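Local coordinates for protease 2A (Rhinovirus C, PDB 5X45), which is a picornaviral cysteine protease of the chymotrypsin-like fold that probably cleaves the viral polyprotein and carries a structural zinc ion, at residues F8-D13 with T42-P47; A14-A19 with A35-D40; G46-P51 with H115-M120. All coordinates share one frame; numbering follows the deposited sequence.

Overall arrangement
The three contacts run from the N-terminal sheet to the barrel beyond it. Contact 2 is the buried one: neighbouring strands 14-18 and 37-41 pair through regular backbone bonds, with an apolar cluster on one face. Contact 1 lies at the surface, where the end of strand 9-10 and the turn after it meet the loop leaving strand 37-41; backbone carbonyls and one histidine do most of the work. Contact 3 is partly buried and continues along the same loop, sharing Gly46 and Pro47 with contact 1, but its partner is barrel strand 116-124 beside the zinc site. Tyr16 packs on Ile50, bringing contacts 2 and 3 together.

Contact 1 of 3, residues F8-D13 with T42-P47; sequences FVHTRD and TNVPGP
Thr42 opens the contact with a backbone bond, its N donating to Asp13 O at 2.9 Å, and its methyl CG2 rests near the edge of the His10 ring, 3.6 Å from NE2. With OG1 anti to the backbone N (chi1 -176°), the hydroxyl lies beside its own carbonyl carbon, turned toward the residues that follow, and accepts from Val44 N, an ST turn that bends the loop. The bend delivers Val44 O to the imidazole: His10 NE2 donates to it over 2.9 Å, the oxygen standing 16° out of the ring plane. Val44 CG2 lies in that plane at the edge, 3.6 Å from His10 CE1, the side chains crossing at about a right angle. Pro45 follows: its CA points a hydrogen at Arg12 O, and its CB lies obliquely against the aliphatic CG of Arg12.

Gly46 lies over the face of the imidazole. Its N donates to Thr11 O at 2.7 Å from above the carbonyl plane, and its CA sits 3.4 Å from the centroid of the His10 ring, a CH-pi contact close to the ring normal. Glycine suits the place because His10 O and Thr11 O stand where a side chain would begin; its CA also makes a CH...O contact to His10 O. Pro47, which has no N-H, places CD 3.5 Å from His10 O.

The imidazole is thus fixed in position and rotation by a bond at its edge and a CH group over its face. Donation by NE2 means it carries a proton, and the acceptor carbonyl would probably help keep it there.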
loop_
_atom_site.group_PDB
_atom_site.type_symbol
_atom_site.label_atom_id
_atom_site.label_comp_id
_atom_site.label_asym_id
_atom_site.label_seq_id
_atom_site.Cartn_x
_atom_site.Cartn_y
_atom_site.Cartn_z
ATOM N N PHE A 8 -0.217 -3.763 -7.085
ATOM C CA PHE A 8 1.102 -3.157 -7.052
ATOM C C PHE A 8 0.970 -1.773 -7.663
ATOM O O PHE A 8 -0.040 -1.472 -8.286
ATOM C CB PHE A 8 2.140 -4.000 -7.819
ATOM C CG PHE A 8 1.777 -4.255 -9.264
ATOM C CD1 PHE A 8 2.079 -3.320 -10.250
ATOM C CD2 PHE A 8 1.139 -5.436 -9.641
ATOM C CE1 PHE A 8 1.732 -3.554 -11.589
ATOM C CE2 PHE A 8 0.797 -5.682 -10.982
ATOM C CZ PHE A 8 1.087 -4.742 -11.948
ATOM N N VAL A 9 1.991 -0.943 -7.492
ATOM C CA VAL A 9 2.000 0.381 -8.094
ATOM C C VAL A 9 3.127 0.491 -9.103
ATOM O O VAL A 9 4.282 0.243 -8.778
ATOM C CB VAL A 9 2.144 1.477 -7.029
ATOM C CG1 VAL A 9 2.098 2.851 -7.668
ATOM C CG2 VAL A 9 1.061 1.321 -5.969
ATOM N N HIS A 10 2.788 0.878 -10.327
ATOM C CA HIS A 10 3.758 0.913 -11.414
ATOM C C HIS A 10 3.859 2.314 -12.012
ATOM O O HIS A 10 3.032 2.715 -12.828
ATOM C CB HIS A 10 3.365 -0.107 -12.482
ATOM C CG HIS A 10 4.383 -0.270 -13.568
ATOM N ND1 HIS A 10 4.141 -1.024 -14.699
ATOM C CD2 HIS A 10 5.637 0.210 -13.693
ATOM C CE1 HIS A 10 5.208 -0.994 -15.479
ATOM N NE2 HIS A 10 6.131 -0.255 -14.895
ATOM N N THR A 11 4.880 3.057 -11.602
ATOM C CA THR A 11 5.068 4.422 -12.088
ATOM C C THR A 11 5.936 4.433 -13.340
ATOM O O THR A 11 6.266 3.366 -13.867
ATOM C CB THR A 11 5.710 5.316 -11.013
ATOM O OG1 THR A 11 7.044 4.864 -10.749
ATOM C CG2 THR A 11 4.883 5.294 -9.728
ATOM N N ARG A 12 6.322 5.628 -13.796
ATOM C CA ARG A 12 7.143 5.757 -15.006
ATOM C C ARG A 12 8.468 5.016 -14.881
ATOM O O ARG A 12 8.995 4.471 -15.857
ATOM C CB ARG A 12 7.457 7.217 -15.324
ATOM C CG ARG A 12 8.055 7.377 -16.717
ATOM C CD ARG A 12 9.021 8.555 -16.830
ATOM N NE ARG A 12 8.415 9.788 -17.327
ATOM C CZ ARG A 12 8.809 11.009 -16.968
ATOM N NH1 ARG A 12 8.202 12.078 -17.466
ATOM N NH2 ARG A 12 9.816 11.161 -16.113
ATOM N N ASP A 13 9.014 5.016 -13.674
ATOM C CA ASP A 13 10.351 4.485 -13.461
ATOM C C ASP A 13 10.455 3.387 -12.395
ATOM O O ASP A 13 11.499 2.749 -12.274
ATOM C CB ASP A 13 11.313 5.641 -13.155
ATOM C CG ASP A 13 10.789 6.580 -12.079
ATOM O OD1 ASP A 13 9.885 6.183 -11.311
ATOM O OD2 ASP A 13 11.287 7.726 -12.014
ATOM N N THR A 42 12.447 0.084 -12.990
ATOM C CA THR A 42 11.996 -0.608 -14.187
ATOM C C THR A 42 12.237 0.181 -15.467
ATOM O O THR A 42 12.121 1.406 -15.508
ATOM C CB THR A 42 10.501 -0.991 -14.079
ATOM O OG1 THR A 42 10.122 -1.745 -15.241
ATOM C CG2 THR A 42 9.620 0.252 -13.969
ATOM N N ASN A 43 12.587 -0.560 -16.508
ATOM C CA ASN A 43 12.855 -0.008 -17.823
ATOM C C ASN A 43 11.560 0.304 -18.571
ATOM O O ASN A 43 11.552 1.126 -19.488
ATOM C CB ASN A 43 13.740 -0.961 -18.617
ATOM C CG ASN A 43 15.214 -0.692 -18.383
ATOM O OD1 ASN A 43 15.589 0.397 -17.942
ATOM N ND2 ASN A 43 16.055 -1.683 -18.658
ATOM N N VAL A 44 10.486 -0.407 -18.224
ATOM C CA VAL A 44 9.190 -0.192 -18.878
ATOM C C VAL A 44 8.336 0.742 -17.997
ATOM O O VAL A 44 8.145 0.503 -16.801
ATOM C CB VAL A 44 8.460 -1.544 -19.191
ATOM C CG1 VAL A 44 9.479 -2.676 -19.181
ATOM C CG2 VAL A 44 7.385 -1.887 -18.187
ATOM N N PRO A 45 7.930 1.888 -18.564
ATOM C CA PRO A 45 7.113 2.896 -17.871
ATOM C C PRO A 45 5.713 2.404 -17.474
ATOM O O PRO A 45 5.073 1.668 -18.226
ATOM C CB PRO A 45 7.014 4.029 -18.900
ATOM C CG PRO A 45 8.224 3.863 -19.764
ATOM C CD PRO A 45 8.412 2.375 -19.868
ATOM N N GLY A 46 5.259 2.798 -16.288
ATOM C CA GLY A 46 3.930 2.447 -15.824
ATOM C C GLY A 46 2.991 3.635 -15.824
ATOM O O GLY A 46 3.431 4.785 -15.913
ATOM N N PRO A 47 1.684 3.363 -15.707
ATOM C CA PRO A 47 0.631 4.381 -15.784
ATOM C C PRO A 47 0.367 5.130 -14.477
ATOM O O PRO A 47 -0.272 6.178 -14.523
ATOM C CB PRO A 47 -0.596 3.567 -16.184
ATOM C CG PRO A 47 -0.352 2.229 -15.573
ATOM C CD PRO A 47 1.128 1.997 -15.670
#

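Contact 2 of 3, residues A14-A19 with A35-D40; sequences AIYKCA and ADLQVD
Tyr16 and Val39 lie side by side at the apolar centre, pointing the same way from a non-hydrogen-bonded pair in the antiparallel N-terminal sheet of this chymotrypsin-like fold. With CG1 anti to the backbone N (chi1 -172°), Val39 sets that methyl over the ring face, 3.9 Å from the Tyr16 centroid, while CG2 meets ring atom CD2 at 3.5 Å; a beta-branched residue can do both. Ala14 CB is small enough to fit beside Val39 CG1, and Leu37 CD1 comes to the ring edge, so Tyr16 is flanked by aliphatic carbon.

Around this cluster the backbones are regular. Ile15 pairs with Asp40 and Lys17 with Gln38, each through two reciprocal, nearly straight bonds such as Lys17 N to Gln38 O (2.9 Å, 174°).

At one end, Asp36 adopts a left-handed backbone in a G1 beta bulge against strand 28-32 and takes Ala19 N on its carbonyl O at 3.0 Å. Its carboxylate bonds to Tyr87 and weakly to His20, an arrangement consistent with the Asp-His pair of a protease triad. On the face opposite Tyr16, the extended Gln38 reaches along its own strand, and its NE2 donates to the syn side of Asp40 OD1 at 2.8 Å.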
loop_
_atom_site.group_PDB
_atom_site.type_symbol
_atom_site.label_atom_id
_atom_site.label_comp_id
_atom_site.label_asym_id
_atom_site.label_seq_id
_atom_site.Cartn_x
_atom_site.Cartn_y
_atom_site.Cartn_z
ATOM N N ALA A 14 9.390 3.142 -11.635
ATOM C CA ALA A 14 9.502 2.226 -10.503
ATOM C C ALA A 14 8.261 1.367 -10.290
ATOM O O ALA A 14 7.158 1.713 -10.719
ATOM C CB ALA A 14 9.811 3.000 -9.236
ATOM N N ILE A 15 8.467 0.241 -9.612
ATOM C CA ILE A 15 7.389 -0.656 -9.211
ATOM C C ILE A 15 7.394 -0.832 -7.690
ATOM O O ILE A 15 8.424 -1.150 -7.098
ATOM C CB ILE A 15 7.529 -2.031 -9.855
ATOM C CG1 ILE A 15 7.550 -1.915 -11.373
ATOM C CG2 ILE A 15 6.413 -2.947 -9.385
ATOM C CD1 ILE A 15 8.046 -3.172 -12.059
ATOM N N TYR A 16 6.238 -0.626 -7.069
ATOM C CA TYR A 16 6.090 -0.702 -5.618
ATOM C C TYR A 16 5.264 -1.923 -5.242
ATOM O O TYR A 16 4.136 -2.080 -5.706
ATOM C CB TYR A 16 5.423 0.570 -5.083
ATOM C CG TYR A 16 6.186 1.848 -5.334
ATOM C CD1 TYR A 16 6.312 2.383 -6.621
ATOM C CD2 TYR A 16 6.746 2.549 -4.278
ATOM C CE1 TYR A 16 7.016 3.572 -6.841
ATOM C CE2 TYR A 16 7.441 3.731 -4.486
ATOM C CZ TYR A 16 7.574 4.235 -5.761
ATOM O OH TYR A 16 8.266 5.407 -5.931
ATOM N N LYS A 17 5.814 -2.791 -4.403
ATOM C CA LYS A 17 5.096 -3.987 -3.987
ATOM C C LYS A 17 5.189 -4.155 -2.481
ATOM O O LYS A 17 6.091 -3.610 -1.848
ATOM C CB LYS A 17 5.665 -5.227 -4.682
ATOM C CG LYS A 17 5.782 -5.090 -6.189
ATOM C CD LYS A 17 6.133 -6.399 -6.871
ATOM C CE LYS A 17 4.903 -6.961 -7.580
ATOM N NZ LYS A 17 5.145 -8.288 -8.211
ATOM N N CYS A 18 4.287 -4.917 -1.928
ATOM C CA CYS A 18 4.359 -5.265 -0.551
ATOM C C CYS A 18 5.466 -6.268 -0.448
ATOM O O CYS A 18 5.522 -7.180 -1.210
ATOM C CB CYS A 18 3.037 -5.852 -0.109
ATOM S SG CYS A 18 1.807 -4.630 0.288
ATOM N N ALA A 19 6.373 -6.082 0.483
ATOM C CA ALA A 19 7.575 -6.871 0.521
ATOM C C ALA A 19 7.376 -8.373 0.699
ATOM O O ALA A 19 8.111 -9.146 0.146
ATOM C CB ALA A 19 8.553 -6.315 1.522
ATOM N N ALA A 35 7.895 -0.886 6.688
ATOM C CA ALA A 35 6.782 -0.374 5.908
ATOM C C ALA A 35 6.202 -1.468 5.014
ATOM O O ALA A 35 5.324 -1.193 4.189
ATOM C CB ALA A 35 7.228 0.814 5.071
ATOM N N ASP A 36 6.714 -2.694 5.172
ATOM C CA ASP A 36 6.338 -3.837 4.333
ATOM C C ASP A 36 6.379 -3.442 2.853
ATOM O O ASP A 36 5.458 -3.734 2.078
ATOM C CB ASP A 36 4.951 -4.362 4.723
ATOM C CG ASP A 36 4.616 -5.681 4.046
ATOM O OD1 ASP A 36 5.565 -6.393 3.657
ATOM O OD2 ASP A 36 3.413 -5.998 3.893
ATOM N N LEU A 37 7.470 -2.798 2.459
ATOM C CA LEU A 37 7.547 -2.170 1.145
ATOM C C LEU A 37 8.822 -2.513 0.415
ATOM O O LEU A 37 9.916 -2.432 0.977
ATOM C CB LEU A 37 7.453 -0.651 1.278
ATOM C CG LEU A 37 7.477 0.130 -0.031
ATOM C CD1 LEU A 37 6.191 -0.105 -0.838
ATOM C CD2 LEU A 37 7.687 1.606 0.242
ATOM N N GLN A 38 8.678 -2.891 -0.846
ATOM C CA GLN A 38 9.827 -3.087 -1.715
ATOM C C GLN A 38 9.650 -2.248 -2.963
ATOM O O GLN A 38 8.564 -2.212 -3.534
ATOM C CB GLN A 38 10.004 -4.555 -2.091
ATOM C CG GLN A 38 11.047 -4.747 -3.187
ATOM C CD GLN A 38 11.456 -6.191 -3.402
ATOM O OE1 GLN A 38 11.408 -7.018 -2.486
ATOM N NE2 GLN A 38 11.830 -6.512 -4.635
ATOM N N VAL A 39 10.694 -1.531 -3.362
ATOM C CA VAL A 39 10.604 -0.756 -4.588
ATOM C C VAL A 39 11.683 -1.193 -5.570
ATOM O O VAL A 39 12.862 -1.270 -5.220
ATOM C CB VAL A 39 10.735 0.748 -4.339
ATOM C CG1 VAL A 39 10.444 1.508 -5.635
ATOM C CG2 VAL A 39 9.786 1.184 -3.242
ATOM N N ASP A 40 11.264 -1.474 -6.803
ATOM C CA ASP A 40 12.181 -1.887 -7.857
ATOM C C ASP A 40 12.174 -0.868 -8.978
ATOM O O ASP A 40 11.140 -0.291 -9.294
ATOM C CB ASP A 40 11.813 -3.276 -8.397
ATOM C CG ASP A 40 12.085 -4.395 -7.389
ATOM O OD1 ASP A 40 12.084 -4.125 -6.171
ATOM O OD2 ASP A 40 12.317 -5.547 -7.815
#

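Contact 3 of 3, residues G46-P51 with H115-M120; sequences GPDVIP and HGVIGM. With ZN (zinc ion), chain E.
Val49 O is approached by two neighbouring groups of the other segment: Val117 N donates a hydrogen bond to it at 2.9 Å, and Gly116 CA adds a CH...O contact at 3.3 Å. This is where the loop leaving the N-terminal sheet crosses the first residues of strand 116-124, part of the six-stranded barrel of the chymotrypsin-like fold. The touching parts run at 94° to each other, so the crossing yields a single bond between the segments, with the donor tilted 24° from the carbonyl plane. Glycine suits position 116 because the carbonyl of Val49 presses where a side chain would begin, and because its backbone angles are hard to reach for other residues.

One residue on, the relation is reversed. Val117 O receives the CA-H of Ile50 and is touched by CB and both branches of that side chain, Ile50 CG1 lying 3.6 Å away, with Pro51 CD also against it. Asp48 touches Val117 only through carbon, its CB meeting CG2 at 4.1 Å. The carboxylate serves elsewhere: OD2 accepts from the backbone N of His10, tying the loop to strand 9-10 as well.

Pro51 is the buried wedge, a compact ring without an N-H that would need a partner. Its CG meets Ile118 CG2 at 3.6 Å, the two side chains crossing at about a right angle just where Ile118 and Gly119 form a classic beta bulge against Leu111. Pro51 also touches Cys113.

That places the proline beside the zinc site of Cys53, Cys55, Cys113 and His115. With CG of His115 beside its backbone N (chi1 -56°), the imidazole leads away from the loop to the metal. His115 CB stays 3.6 Å from Pro51 CB, and ND1 of His115 binds the zinc ion at 2.5 Å.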
loop_
_atom_site.group_PDB
_atom_site.type_symbol
_atom_site.label_atom_id
_atom_site.label_comp_id
_atom_site.label_asym_id
_atom_site.label_seq_id
_atom_site.Cartn_x
_atom_site.Cartn_y
_atom_site.Cartn_z
ATOM N N GLY A 46 5.259 2.798 -16.288
ATOM C CA GLY A 46 3.930 2.447 -15.824
ATOM C C GLY A 46 2.991 3.635 -15.824
ATOM O O GLY A 46 3.431 4.785 -15.913
ATOM N N PRO A 47 1.684 3.363 -15.707
ATOM C CA PRO A 47 0.631 4.381 -15.784
ATOM C C PRO A 47 0.367 5.130 -14.477
ATOM O O PRO A 47 -0.272 6.178 -14.523
ATOM C CB PRO A 47 -0.596 3.567 -16.184
ATOM C CG PRO A 47 -0.352 2.229 -15.573
ATOM C CD PRO A 47 1.128 1.997 -15.670
ATOM N N ASP A 48 0.815 4.601 -13.342
ATOM C CA ASP A 48 0.467 5.186 -12.039
ATOM C C ASP A 48 1.320 6.397 -11.660
ATOM O O ASP A 48 2.483 6.511 -12.059
ATOM C CB ASP A 48 0.572 4.134 -10.928
ATOM C CG ASP A 48 -0.289 2.912 -11.197
ATOM O OD1 ASP A 48 -1.406 3.085 -11.752
ATOM O OD2 ASP A 48 0.151 1.789 -10.843
ATOM N N VAL A 49 0.741 7.271 -10.839
ATOM C CA VAL A 49 1.410 8.489 -10.388
ATOM C C VAL A 49 1.255 8.666 -8.879
ATOM O O VAL A 49 0.140 8.677 -8.356
ATOM C CB VAL A 49 0.848 9.732 -11.101
ATOM C CG1 VAL A 49 1.406 11.009 -10.482
ATOM C CG2 VAL A 49 1.152 9.670 -12.593
ATOM N N ILE A 50 2.376 8.793 -8.178
ATOM C CA ILE A 50 2.340 9.075 -6.750
ATOM C C ILE A 50 2.464 10.581 -6.522
ATOM O O ILE A 50 3.507 11.166 -6.793
ATOM C CB ILE A 50 3.446 8.308 -6.007
ATOM C CG1 ILE A 50 3.310 6.811 -6.297
ATOM C CG2 ILE A 50 3.400 8.589 -4.503
ATOM C CD1 ILE A 50 4.496 5.993 -5.867
ATOM N N PRO A 51 1.385 11.183 -6.067
ATOM C CA PRO A 51 1.283 12.622 -5.910
ATOM C C PRO A 51 2.022 13.117 -4.712
ATOM O O PRO A 51 2.305 12.377 -3.827
ATOM C CB PRO A 51 -0.209 12.845 -5.724
ATOM C CG PRO A 51 -0.769 11.541 -5.340
ATOM C CD PRO A 51 0.182 10.472 -5.637
ATOM N N HIS A 115 -5.434 12.922 -7.269
ATOM C CA HIS A 115 -4.161 13.164 -7.946
ATOM C C HIS A 115 -3.340 11.904 -8.274
ATOM O O HIS A 115 -2.407 11.962 -9.074
ATOM C CB HIS A 115 -3.327 14.128 -7.107
ATOM C CG HIS A 115 -4.029 15.415 -6.821
ATOM N ND1 HIS A 115 -4.418 15.790 -5.551
ATOM C CD2 HIS A 115 -4.434 16.409 -7.646
ATOM C CE1 HIS A 115 -5.022 16.962 -5.607
ATOM N NE2 HIS A 115 -5.046 17.361 -6.865
ATOM N N GLY A 116 -3.689 10.770 -7.678
ATOM C CA GLY A 116 -3.001 9.531 -7.986
ATOM C C GLY A 116 -3.010 8.519 -6.860
ATOM O O GLY A 116 -3.844 8.571 -5.960
ATOM N N VAL A 117 -2.083 7.576 -6.930
ATOM C CA VAL A 117 -1.978 6.528 -5.931
ATOM C C VAL A 117 -1.143 7.003 -4.741
ATOM O O VAL A 117 -0.002 7.427 -4.911
ATOM C CB VAL A 117 -1.344 5.264 -6.522
ATOM C CG1 VAL A 117 -1.448 4.110 -5.527
ATOM C CG2 VAL A 117 -2.033 4.898 -7.835
ATOM N N ILE A 118 -1.701 6.931 -3.539
ATOM C CA ILE A 118 -0.968 7.397 -2.369
ATOM C C ILE A 118 -0.667 6.265 -1.390
ATOM O O ILE A 118 0.082 6.462 -0.439
ATOM C CB ILE A 118 -1.742 8.504 -1.601
ATOM C CG1 ILE A 118 -3.088 7.975 -1.108
ATOM C CG2 ILE A 118 -1.922 9.745 -2.458
ATOM C CD1 ILE A 118 -3.865 8.974 -0.290
ATOM N N GLY A 119 -1.231 5.083 -1.623
ATOM C CA GLY A 119 -1.079 3.998 -0.673
ATOM C C GLY A 119 -1.418 2.604 -1.157
ATOM O O GLY A 119 -1.951 2.418 -2.250
ATOM N N MET A 120 -1.079 1.619 -0.331
ATOM C CA MET A 120 -1.371 0.211 -0.597
ATOM C C MET A 120 -1.814 -0.460 0.690
ATOM O O MET A 120 -1.238 -0.209 1.749
ATOM C CB MET A 120 -0.145 -0.525 -1.132
ATOM C CG MET A 120 0.078 -0.460 -2.623
ATOM S SD MET A 120 1.441 -1.563 -3.118
ATOM C CE MET A 120 2.772 -0.947 -2.083
HETATM ZN ZN ZN E . -4.359 14.203 -3.643
#